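Local coordinates for ferric uptake regulation protein (Pseudomonas aeruginosa, PDB 1MZB) that probably senses cellular iron and, in its metal-bound form, binds DNA to regulate genes of iron uptake and homeostasis, at residues K110-I115 with F121-H126; V21-M26 with T61-A66. All coordinates share one frame; numbering follows the deposited sequence.

Contact 1. Residues K110-I115 with F121-H126; sequences KRQKEI and FELVDH. With ZN (zinc ion), chain B.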
loop_
_atom_site.group_PDB
_atom_site.type_symbol
_atom_site.label_atom_id
_atom_site.label_comp_id
_atom_site.label_asym_id
_atom_site.label_seq_id
_atom_site.Cartn_x
_atom_site.Cartn_y
_atom_site.Cartn_z
ATOM N N LYS A 110 11.269 7.216 2.706
ATOM C CA LYS A 110 11.651 8.463 3.347
ATOM C C LYS A 110 13.041 8.890 2.875
ATOM O O LYS A 110 13.290 10.083 2.697
ATOM C CB LYS A 110 11.568 8.324 4.876
ATOM C CG LYS A 110 10.116 8.467 5.431
ATOM C CD LYS A 110 10.028 7.921 6.876
ATOM C CE LYS A 110 8.936 8.548 7.745
ATOM N NZ LYS A 110 7.519 8.160 7.489
ATOM N N ARG A 111 13.926 7.926 2.629
ATOM C CA ARG A 111 15.274 8.264 2.151
ATOM C C ARG A 111 15.203 8.909 0.751
ATOM O O ARG A 111 15.966 9.836 0.452
ATOM C CB ARG A 111 16.163 7.028 2.128
ATOM C CG ARG A 111 17.573 7.311 1.626
ATOM C CD ARG A 111 18.345 8.159 2.655
ATOM N NE ARG A 111 19.724 8.380 2.238
ATOM C CZ ARG A 111 20.579 9.157 2.880
ATOM N NH1 ARG A 111 20.205 9.799 3.993
ATOM N NH2 ARG A 111 21.810 9.292 2.405
ATOM N N GLN A 112 14.325 8.393 -0.119
ATOM C CA GLN A 112 14.129 8.980 -1.453
ATOM C C GLN A 112 13.695 10.443 -1.316
ATOM O O GLN A 112 14.195 11.308 -2.030
ATOM C CB GLN A 112 13.051 8.226 -2.237
ATOM C CG GLN A 112 13.527 6.854 -2.646
ATOM C CD GLN A 112 12.452 5.988 -3.270
ATOM O OE1 GLN A 112 12.757 4.922 -3.785
ATOM N NE2 GLN A 112 11.194 6.428 -3.215
ATOM N N LYS A 113 12.750 10.709 -0.416
ATOM C CA LYS A 113 12.280 12.090 -0.193
ATOM C C LYS A 113 13.408 12.987 0.319
ATOM O O LYS A 113 13.535 14.147 -0.092
ATOM C CB LYS A 113 11.146 12.116 0.841
ATOM C CG LYS A 113 9.805 11.633 0.313
ATOM C CD LYS A 113 8.804 11.554 1.437
ATOM C CE LYS A 113 7.510 10.867 1.018
ATOM N NZ LYS A 113 6.731 10.524 2.265
ATOM N N GLU A 114 14.221 12.450 1.218
ATOM C CA GLU A 114 15.321 13.212 1.803
ATOM C C GLU A 114 16.356 13.599 0.743
ATOM O O GLU A 114 16.807 14.743 0.707
ATOM C CB GLU A 114 15.972 12.404 2.940
ATOM C CG GLU A 114 17.160 13.094 3.634
ATOM C CD GLU A 114 17.709 12.302 4.834
ATOM O OE1 GLU A 114 17.587 11.046 4.858
ATOM O OE2 GLU A 114 18.283 12.942 5.748
ATOM N N ILE A 115 16.701 12.637 -0.108
ATOM C CA ILE A 115 17.680 12.791 -1.198
ATOM C C ILE A 115 17.240 13.908 -2.140
ATOM O O ILE A 115 18.021 14.771 -2.519
ATOM C CB ILE A 115 17.760 11.506 -2.064
ATOM C CG1 ILE A 115 18.591 10.434 -1.369
ATOM C CG2 ILE A 115 18.374 11.817 -3.437
ATOM C CD1 ILE A 115 18.627 9.147 -2.150
ATOM N N PHE A 121 14.412 19.682 -4.794
ATOM C CA PHE A 121 13.322 19.149 -5.605
ATOM C C PHE A 121 12.178 18.607 -4.776
ATOM O O PHE A 121 12.289 18.457 -3.564
ATOM C CB PHE A 121 13.814 17.989 -6.483
ATOM C CG PHE A 121 14.762 18.392 -7.561
ATOM C CD1 PHE A 121 14.326 19.144 -8.646
ATOM C CD2 PHE A 121 16.087 18.001 -7.507
ATOM C CE1 PHE A 121 15.204 19.494 -9.657
ATOM C CE2 PHE A 121 16.969 18.346 -8.509
ATOM C CZ PHE A 121 16.528 19.094 -9.586
ATOM N N GLU A 122 11.098 18.278 -5.465
ATOM C CA GLU A 122 9.919 17.682 -4.870
ATOM C C GLU A 122 9.790 16.354 -5.612
ATOM O O GLU A 122 9.997 16.311 -6.817
ATOM C CB GLU A 122 8.698 18.529 -5.177
ATOM C CG GLU A 122 7.515 18.247 -4.298
ATOM C CD GLU A 122 6.425 19.294 -4.482
ATOM O OE1 GLU A 122 6.746 20.508 -4.413
ATOM O OE2 GLU A 122 5.251 18.900 -4.695
ATOM N N LEU A 123 9.454 15.280 -4.908
ATOM C CA LEU A 123 9.314 14.001 -5.573
ATOM C C LEU A 123 7.919 13.859 -6.188
ATOM O O LEU A 123 6.890 13.864 -5.491
ATOM C CB LEU A 123 9.626 12.873 -4.574
ATOM C CG LEU A 123 9.738 11.435 -5.064
ATOM C CD1 LEU A 123 10.796 11.285 -6.167
ATOM C CD2 LEU A 123 10.113 10.576 -3.857
ATOM N N VAL A 124 7.879 13.769 -7.512
ATOM C CA VAL A 124 6.635 13.631 -8.274
ATOM C C VAL A 124 6.148 12.182 -8.405
ATOM O O VAL A 124 4.946 11.874 -8.280
ATOM C CB VAL A 124 6.857 14.219 -9.710
ATOM C CG1 VAL A 124 5.632 14.052 -10.573
ATOM C CG2 VAL A 124 7.261 15.674 -9.598
ATOM N N ASP A 125 7.084 11.275 -8.643
ATOM C CA ASP A 125 6.727 9.879 -8.840
ATOM C C ASP A 125 8.051 9.134 -8.775
ATOM O O ASP A 125 9.111 9.752 -8.696
ATOM C CB ASP A 125 6.112 9.747 -10.232
ATOM C CG ASP A 125 5.442 8.404 -10.479
ATOM O OD1 ASP A 125 5.290 7.594 -9.541
ATOM O OD2 ASP A 125 5.059 8.172 -11.652
ATOM N N HIS A 126 7.997 7.811 -8.794
ATOM C CA HIS A 126 9.213 7.030 -8.787
ATOM C C HIS A 126 8.913 5.600 -9.144
ATOM O O HIS A 126 7.753 5.119 -9.056
ATOM C CB HIS A 126 9.921 7.053 -7.429
ATOM C CG HIS A 126 9.165 6.365 -6.333
ATOM N ND1 HIS A 126 8.185 7.010 -5.638
ATOM C CD2 HIS A 126 9.299 5.104 -5.853
ATOM C CE1 HIS A 126 7.737 6.142 -4.751
ATOM N NE2 HIS A 126 8.378 4.974 -4.838
HETATM ZN ZN ZN B . 8.410 3.224 -3.570
HETATM O O HOH W 1 10.700 3.233 -3.741
#
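The side-chain amide of Gln112 sits over one face of the His126 ring, its NE2 3.5 Å above the ring plane and above the centre of the imidazole. The nearest ring atom is CD2, also 3.5 Å from Gln112 NE2. Amide and ring planes are 70° apart and the two side chains cross at about a right angle, so the amide meets the ring with its nitrogen end instead of lying flat on it. Gln112 reaches this far because its chain runs extended beyond CG.

The same ring is a metal ligand: His126 NE2 binds the zinc ion at 2.2 Å. A water lies 2.3 Å from the zinc ion, also as a ligand, and His88, Asp90 and Glu109 of the same chain supply the remaining protein ligands, Glu109 coming from helix 106-117 just ahead of Lys110. The water donates a hydrogen bond to Gln112 OE1, 2.7 Å away, which makes Gln112 a second-shell residue: its oxygen holds the zinc-bound water while its nitrogen covers a zinc-bound ring. In the C-terminal domain of this Fur-family protein, the site thus ties that helix to the loop leading into strand 129-132.

Apolar contact lies nearer the start of the loop segment. Leu123 turns its CG opposite the backbone N (chi1 -172°), which brings CD2 to 4.1 Å from Gln112 CB, and more loosely to 4.3 Å from Lys113 CG, whose chain then leads away. Beyond this surface contact, Lys110 forms salt bridges with Glu8 and Asp85 of the second subunit.

Contact 2. Residues V21-M26 with T61-A66; sequences VKILQM and TQFEAA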
loop_
_atom_site.group_PDB
_atom_site.type_symbol
_atom_site.label_atom_id
_atom_site.label_comp_id
_atom_site.label_asym_id
_atom_site.label_seq_id
_atom_site.Cartn_x
_atom_site.Cartn_y
_atom_site.Cartn_z
ATOM N N VAL A 21 -15.979 1.279 -18.215
ATOM C CA VAL A 21 -16.439 0.816 -16.920
ATOM C C VAL A 21 -16.154 -0.662 -16.666
ATOM O O VAL A 21 -15.675 -1.042 -15.583
ATOM C CB VAL A 21 -17.963 1.090 -16.751
ATOM C CG1 VAL A 21 -18.494 0.331 -15.536
ATOM C CG2 VAL A 21 -18.184 2.575 -16.597
ATOM N N LYS A 22 -16.415 -1.512 -17.656
ATOM C CA LYS A 22 -16.168 -2.925 -17.465
ATOM C C LYS A 22 -14.678 -3.253 -17.233
ATOM O O LYS A 22 -14.339 -4.095 -16.406
ATOM C CB LYS A 22 -16.728 -3.720 -18.644
ATOM C CG LYS A 22 -18.256 -3.885 -18.552
ATOM C CD LYS A 22 -18.850 -4.650 -19.727
ATOM C CE LYS A 22 -20.373 -4.834 -19.516
ATOM N NZ LYS A 22 -20.658 -5.201 -18.089
ATOM N N ILE A 23 -13.796 -2.575 -17.954
ATOM C CA ILE A 23 -12.362 -2.838 -17.785
ATOM C C ILE A 23 -11.868 -2.380 -16.409
ATOM O O ILE A 23 -11.095 -3.076 -15.736
ATOM C CB ILE A 23 -11.587 -2.185 -18.947
ATOM C CG1 ILE A 23 -11.973 -2.919 -20.241
ATOM C CG2 ILE A 23 -10.069 -2.222 -18.657
ATOM C CD1 ILE A 23 -11.528 -2.262 -21.537
ATOM N N LEU A 24 -12.329 -1.220 -15.963
ATOM C CA LEU A 24 -11.948 -0.753 -14.650
ATOM C C LEU A 24 -12.454 -1.730 -13.562
ATOM O O LEU A 24 -11.784 -1.955 -12.559
ATOM C CB LEU A 24 -12.513 0.651 -14.422
ATOM C CG LEU A 24 -11.961 1.400 -13.211
ATOM C CD1 LEU A 24 -10.465 1.617 -13.374
ATOM C CD2 LEU A 24 -12.690 2.750 -13.076
ATOM N N GLN A 25 -13.624 -2.331 -13.767
ATOM C CA GLN A 25 -14.165 -3.268 -12.783
ATOM C C GLN A 25 -13.334 -4.535 -12.792
ATOM O O GLN A 25 -13.086 -5.136 -11.741
ATOM C CB GLN A 25 -15.638 -3.595 -13.094
ATOM C CG GLN A 25 -16.584 -2.433 -12.835
ATOM C CD GLN A 25 -17.990 -2.701 -13.362
ATOM O OE1 GLN A 25 -18.185 -3.559 -14.223
ATOM N NE2 GLN A 25 -18.973 -1.943 -12.861
ATOM N N MET A 26 -12.889 -4.941 -13.984
ATOM C CA MET A 26 -12.054 -6.123 -14.074
ATOM C C MET A 26 -10.747 -5.872 -13.326
ATOM O O MET A 26 -10.252 -6.748 -12.609
ATOM C CB MET A 26 -11.757 -6.471 -15.529
ATOM C CG MET A 26 -11.036 -7.793 -15.658
ATOM S SD MET A 26 -11.960 -9.071 -14.754
ATOM C CE MET A 26 -13.508 -9.070 -15.682
ATOM N N THR A 61 -4.519 1.627 -22.246
ATOM C CA THR A 61 -3.536 2.676 -22.575
ATOM C C THR A 61 -4.129 4.068 -22.250
ATOM O O THR A 61 -3.420 4.974 -21.794
ATOM C CB THR A 61 -3.095 2.600 -24.051
ATOM O OG1 THR A 61 -2.357 1.368 -24.238
ATOM C CG2 THR A 61 -2.161 3.767 -24.399
ATOM N N GLN A 62 -5.438 4.191 -22.422
ATOM C CA GLN A 62 -6.141 5.454 -22.092
ATOM C C GLN A 62 -6.033 5.642 -20.576
ATOM O O GLN A 62 -5.738 6.750 -20.100
ATOM C CB GLN A 62 -7.618 5.383 -22.533
ATOM C CG GLN A 62 -7.845 5.217 -24.048
ATOM C CD GLN A 62 -9.301 5.299 -24.501
ATOM O OE1 GLN A 62 -10.202 4.686 -23.904
ATOM N NE2 GLN A 62 -9.542 6.062 -25.583
ATOM N N PHE A 63 -6.255 4.558 -19.818
ATOM C CA PHE A 63 -6.179 4.602 -18.355
ATOM C C PHE A 63 -4.781 4.933 -17.873
ATOM O O PHE A 63 -4.591 5.634 -16.887
ATOM C CB PHE A 63 -6.585 3.251 -17.736
ATOM C CG PHE A 63 -8.054 2.982 -17.761
ATOM C CD1 PHE A 63 -8.935 3.888 -18.332
ATOM C CD2 PHE A 63 -8.552 1.807 -17.234
ATOM C CE1 PHE A 63 -10.295 3.620 -18.368
ATOM C CE2 PHE A 63 -9.923 1.530 -17.274
ATOM C CZ PHE A 63 -10.786 2.435 -17.842
ATOM N N GLU A 64 -3.783 4.416 -18.582
ATOM C CA GLU A 64 -2.414 4.650 -18.197
ATOM C C GLU A 64 -2.024 6.124 -18.362
ATOM O O GLU A 64 -1.405 6.721 -17.481
ATOM C CB GLU A 64 -1.502 3.779 -19.052
ATOM C CG GLU A 64 -0.055 3.917 -18.705
ATOM C CD GLU A 64 0.755 4.178 -19.944
ATOM O OE1 GLU A 64 1.054 3.199 -20.677
ATOM O OE2 GLU A 64 1.049 5.378 -20.207
ATOM N N ALA A 65 -2.363 6.675 -19.506
ATOM C CA ALA A 65 -2.041 8.070 -19.815
ATOM C C ALA A 65 -2.719 9.015 -18.831
ATOM O O ALA A 65 -2.151 10.049 -18.439
ATOM C CB ALA A 65 -2.482 8.382 -21.214
ATOM N N ALA A 66 -3.931 8.642 -18.443
ATOM C CA ALA A 66 -4.745 9.409 -17.512
ATOM C C ALA A 66 -4.281 9.295 -16.076
ATOM O O ALA A 66 -4.657 10.114 -15.234
ATOM C CB ALA A 66 -6.211 8.957 -17.632
#
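Phe63 reaches from helix 53-66 to helix 18-28 and presents one corner of its ring, CE2, to the neighbouring residues Ile23 and Leu24. Leu24 N lies at the edge of the ring, in its plane, 3.9 Å from Phe63 CE2. The Leu24 side chain slants past the same corner: CD1 comes within 3.9 Å of Phe63 CE2, and CB is almost as near at 4.0 Å. A chi1 of -168° swings the leucine CG to the far side from its own nitrogen, which puts CD1 above the ring plane, just outward of the CE2 corner. Ile23 approaches obliquely from the opposite side of that plane through its CG2 methyl, 4.0 Å from Phe63 CE2. One aromatic corner is therefore held between two consecutive residues of the other helix, a buried meeting of apolar side chains, with one backbone nitrogen at the ring edge, that spans 8.7 Å between Leu24 CA and Phe63 CA.

The contact belongs to the core of the N-terminal winged-helix domain, probably DNA-binding as in other Fur proteins, with strands 69-72 and 80-83 as the wing. Around it, Leu9 of helix 4-11 packs on Phe63, Leu44 of helix 37-46 packs on Ile23, and Val69, opening strand 69-72, packs on Phe63 and is joined to it by backbone hydrogen bonding.

Overall arrangement
Contact 2 precedes contact 1 along the chain and is complete before the latter begins. Their centres are 27 Å apart, on opposite sides of the chain's centre, and their nearest atoms stay about 9 Å from each other without touching. No helix or strand is shared: 21-26 and 61-66 belong to helices 18-28 and 53-66, whereas 110-115 and 121-126 belong to helix 106-117 and the loop that follows it. Strands 69-72, 80-83, 90-94 and 100-103 intervene in sequence. One contact thus lies in the core of the presumed DNA-binding half and the other includes a ligand of a zinc site in the C-terminal half, consistent with a metal-responsive regulator of two domains.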